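PDB 2EZV: type II restriction enzyme SfiI, which recognises the interrupted DNA sequence GGCCNNNNNGGCC as a tetramer and cleaves both strands within it. Local coordinates for residues D[57-62]-D[78-83]. Sequence-based numbering, arbitrary orientation.
Sequences ITQYAL and IDYKRV. With CA (calcium ion), chain F.
Tyr-80 meets Gln-59 and Leu-62 with its ring laid against the last turn of helix 49-62, and no hydrogen bond links the two segments. Its CB points toward the helix, and a chi1 of -176°, which sets CG opposite the backbone N, carries the ring out from strand 80-86 to the helix. Going outward, CD1 comes first, 3.9 Å from Gln-59 CA in an oblique approach, closer to that backbone atom than to the Gln-59 side chain. CE1 follows, 4.1 Å from Gln-59 O. At CZ the partner changes to Leu-62, whose CB lies 3.9 Å away. That CB sits over one ring face, 4.3 Å from the centroid and 23° off the normal, a CH-pi contact displaced toward the hydroxyl end. The tip, OH, passes 3.5 Å from Leu-62 C but is hydrogen-bonded to Glu-66 OE1, in the loop beyond the helix. A leucine here would probably leave Glu-66 without its hydroxyl partner and take the flat face from beneath Leu-62 CB. Next to Tyr-80, Asp-79 binds the calcium ion through OD2 at 2.6 Å; Asp-100 OD1 and the backbone O of Ala-101 bind the same ion, a site consistent with the PD-(D/E)XK nuclease clan. Strand and helix thus meet here by ring packing, partly against backbone, while the hydroxyl's bond to Glu-66 is likely to fix the ring's position.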
ATOM      1  N   ILE D  57      14.283  -7.595  -9.061  1.00 17.70           N
ATOM      2  CA  ILE D  57      13.794  -8.803  -8.403  1.00 16.85           C
ATOM      3  C   ILE D  57      13.735  -8.535  -6.900  1.00 18.36           C
ATOM      4  O   ILE D  57      12.703  -8.742  -6.250  1.00 18.18           O
ATOM      5  CB  ILE D  57      14.745 -10.002  -8.602  1.00 18.14           C
ATOM      6  CG1 ILE D  57      14.969 -10.292 -10.087  1.00 21.41           C
ATOM      7  CG2 ILE D  57      14.168 -11.222  -7.915  1.00 14.79           C
ATOM      8  CD1 ILE D  57      13.828 -10.983 -10.772  1.00 27.22           C
ATOM      9  N   THR D  58      14.864  -8.081  -6.367  1.00 17.42           N
ATOM     10  CA  THR D  58      15.003  -7.776  -4.951  1.00 17.61           C
ATOM     11  C   THR D  58      13.916  -6.819  -4.479  1.00 18.98           C
ATOM     12  O   THR D  58      13.272  -7.046  -3.453  1.00 16.95           O
ATOM     13  CB  THR D  58      16.367  -7.123  -4.660  1.00 17.09           C
ATOM     14  OG1 THR D  58      17.416  -8.052  -4.959  1.00 19.42           O
ATOM     15  CG2 THR D  58      16.463  -6.700  -3.201  1.00 14.75           C
ATOM     16  N   GLN D  59      13.733  -5.734  -5.226  1.00 17.63           N
ATOM     17  CA  GLN D  59      12.728  -4.755  -4.871  1.00 17.30           C
ATOM     18  C   GLN D  59      11.317  -5.338  -4.837  1.00 16.78           C
ATOM     19  O   GLN D  59      10.594  -5.146  -3.862  1.00 15.82           O
ATOM     20  CB  GLN D  59      12.752  -3.568  -5.837  1.00 15.54           C
ATOM     21  CG  GLN D  59      11.557  -2.645  -5.630  1.00 18.39           C
ATOM     22  CD  GLN D  59      11.561  -1.425  -6.524  1.00 18.94           C
ATOM     23  OE1 GLN D  59      10.534  -0.774  -6.694  1.00 21.20           O
ATOM     24  NE2 GLN D  59      12.714  -1.099  -7.089  1.00 18.55           N
ATOM     25  N   TYR D  60      10.927  -6.035  -5.902  1.00 16.03           N
ATOM     26  CA  TYR D  60       9.588  -6.617  -5.982  1.00 17.92           C
ATOM     27  C   TYR D  60       9.367  -7.640  -4.887  1.00 18.50           C
ATOM     28  O   TYR D  60       8.267  -7.759  -4.347  1.00 18.27           O
ATOM     29  CB  TYR D  60       9.360  -7.273  -7.345  1.00 17.42           C
ATOM     30  CG  TYR D  60       9.315  -6.295  -8.497  1.00 19.07           C
ATOM     31  CD1 TYR D  60       9.772  -6.662  -9.764  1.00 19.85           C
ATOM     32  CD2 TYR D  60       8.800  -5.011  -8.332  1.00 18.95           C
ATOM     33  CE1 TYR D  60       9.716  -5.777 -10.837  1.00 18.92           C
ATOM     34  CE2 TYR D  60       8.736  -4.119  -9.398  1.00 18.08           C
ATOM     35  CZ  TYR D  60       9.196  -4.509 -10.647  1.00 20.87           C
ATOM     36  OH  TYR D  60       9.134  -3.633 -11.708  1.00 23.13           O
ATOM     37  N   ALA D  61      10.421  -8.380  -4.567  1.00 17.58           N
ATOM     38  CA  ALA D  61      10.347  -9.385  -3.529  1.00 16.62           C
ATOM     39  C   ALA D  61      10.158  -8.762  -2.150  1.00 16.74           C
ATOM     40  O   ALA D  61       9.306  -9.208  -1.379  1.00 17.01           O
ATOM     41  CB  ALA D  61      11.620 -10.246  -3.539  1.00 13.31           C
ATOM     42  N   LEU D  62      10.931  -7.716  -1.857  1.00 16.46           N
ATOM     43  CA  LEU D  62      10.903  -7.071  -0.545  1.00 16.29           C
ATOM     44  C   LEU D  62       9.882  -5.977  -0.246  1.00 17.49           C
ATOM     45  O   LEU D  62       9.410  -5.884   0.890  1.00 18.80           O
ATOM     46  CB  LEU D  62      12.292  -6.512  -0.201  1.00 15.52           C
ATOM     47  CG  LEU D  62      13.576  -7.322  -0.427  1.00 17.33           C
ATOM     48  CD1 LEU D  62      14.602  -6.897   0.619  1.00 16.29           C
ATOM     49  CD2 LEU D  62      13.328  -8.806  -0.331  1.00 16.29           C
ATOM     50  N   ILE D  78      22.443   3.110  -2.718  1.00 28.74           N
ATOM     51  CA  ILE D  78      21.932   1.846  -2.222  1.00 27.63           C
ATOM     52  C   ILE D  78      20.656   1.536  -2.999  1.00 25.27           C
ATOM     53  O   ILE D  78      19.789   2.392  -3.154  1.00 24.21           O
ATOM     54  CB  ILE D  78      21.663   1.913  -0.705  1.00 30.76           C
ATOM     55  CG1 ILE D  78      23.007   2.048   0.025  1.00 33.74           C
ATOM     56  CG2 ILE D  78      20.940   0.653  -0.234  1.00 31.01           C
ATOM     57  CD1 ILE D  78      22.931   1.991   1.543  1.00 35.50           C
ATOM     58  N   ASP D  79      20.569   0.311  -3.503  1.00 23.68           N
ATOM     59  CA  ASP D  79      19.442  -0.147  -4.303  1.00 22.67           C
ATOM     60  C   ASP D  79      18.066  -0.043  -3.660  1.00 21.45           C
ATOM     61  O   ASP D  79      17.163   0.567  -4.213  1.00 21.60           O
ATOM     62  CB  ASP D  79      19.667  -1.601  -4.734  1.00 24.53           C
ATOM     63  CG  ASP D  79      20.967  -1.794  -5.496  1.00 27.37           C
ATOM     64  OD1 ASP D  79      21.204  -1.041  -6.460  1.00 30.22           O
ATOM     65  OD2 ASP D  79      21.749  -2.701  -5.137  1.00 28.47           O
ATOM     66  N   TYR D  80      17.907  -0.653  -2.494  1.00 22.28           N
ATOM     67  CA  TYR D  80      16.623  -0.661  -1.798  1.00 20.40           C
ATOM     68  C   TYR D  80      16.779  -0.085  -0.392  1.00 19.60           C
ATOM     69  O   TYR D  80      17.619  -0.543   0.379  1.00 21.32           O
ATOM     70  CB  TYR D  80      16.115  -2.101  -1.736  1.00 18.08           C
ATOM     71  CG  TYR D  80      14.752  -2.265  -1.119  1.00 19.28           C
ATOM     72  CD1 TYR D  80      13.603  -2.298  -1.911  1.00 17.28           C
ATOM     73  CD2 TYR D  80      14.606  -2.386   0.264  1.00 17.56           C
ATOM     74  CE1 TYR D  80      12.349  -2.449  -1.345  1.00 16.98           C
ATOM     75  CE2 TYR D  80      13.355  -2.538   0.840  1.00 17.43           C
ATOM     76  CZ  TYR D  80      12.228  -2.572   0.034  1.00 18.24           C
ATOM     77  OH  TYR D  80      10.988  -2.751   0.607  1.00 15.73           O
ATOM     78  N   LYS D  81      15.972   0.918  -0.058  1.00 18.14           N
ATOM     79  CA  LYS D  81      16.052   1.539   1.259  1.00 16.49           C
ATOM     80  C   LYS D  81      14.688   2.017   1.736  1.00 15.89           C
ATOM     81  O   LYS D  81      13.870   2.459   0.943  1.00 16.66           O
ATOM     82  CB  LYS D  81      17.031   2.722   1.227  1.00 16.89           C
ATOM     83  N   ARG D  82      14.455   1.924   3.038  1.00 14.15           N
ATOM     84  CA  ARG D  82      13.203   2.363   3.627  1.00 13.75           C
ATOM     85  C   ARG D  82      13.423   2.666   5.098  1.00 13.77           C
ATOM     86  O   ARG D  82      14.039   1.875   5.808  1.00 14.54           O
ATOM     87  CB  ARG D  82      12.118   1.274   3.502  1.00 14.01           C
ATOM     88  CG  ARG D  82      11.590   1.005   2.086  1.00 15.67           C
ATOM     89  CD  ARG D  82      10.914   2.231   1.449  1.00 14.26           C
ATOM     90  NE  ARG D  82      10.377   1.901   0.124  1.00 16.31           N
ATOM     91  CZ  ARG D  82       9.770   2.762  -0.693  1.00 17.30           C
ATOM     92  NH1 ARG D  82       9.606   4.038  -0.341  1.00 15.07           N
ATOM     93  NH2 ARG D  82       9.325   2.342  -1.873  1.00 15.63           N
ATOM     94  N   VAL D  83      12.943   3.824   5.543  1.00 14.22           N
ATOM     95  CA  VAL D  83      13.034   4.210   6.951  1.00 14.69           C
ATOM     96  C   VAL D  83      11.692   3.717   7.502  1.00 15.90           C
ATOM     97  O   VAL D  83      10.639   4.089   6.980  1.00 14.83           O
ATOM     98  CB  VAL D  83      13.127   5.745   7.119  1.00 16.33           C
ATOM     99  CG1 VAL D  83      13.292   6.104   8.605  1.00 12.98           C
ATOM    100  CG2 VAL D  83      14.290   6.293   6.284  1.00 13.89           C
TER
HETATM  101 CA    CA F 270      24.165  -3.047  -6.085  1.00 61.34          CA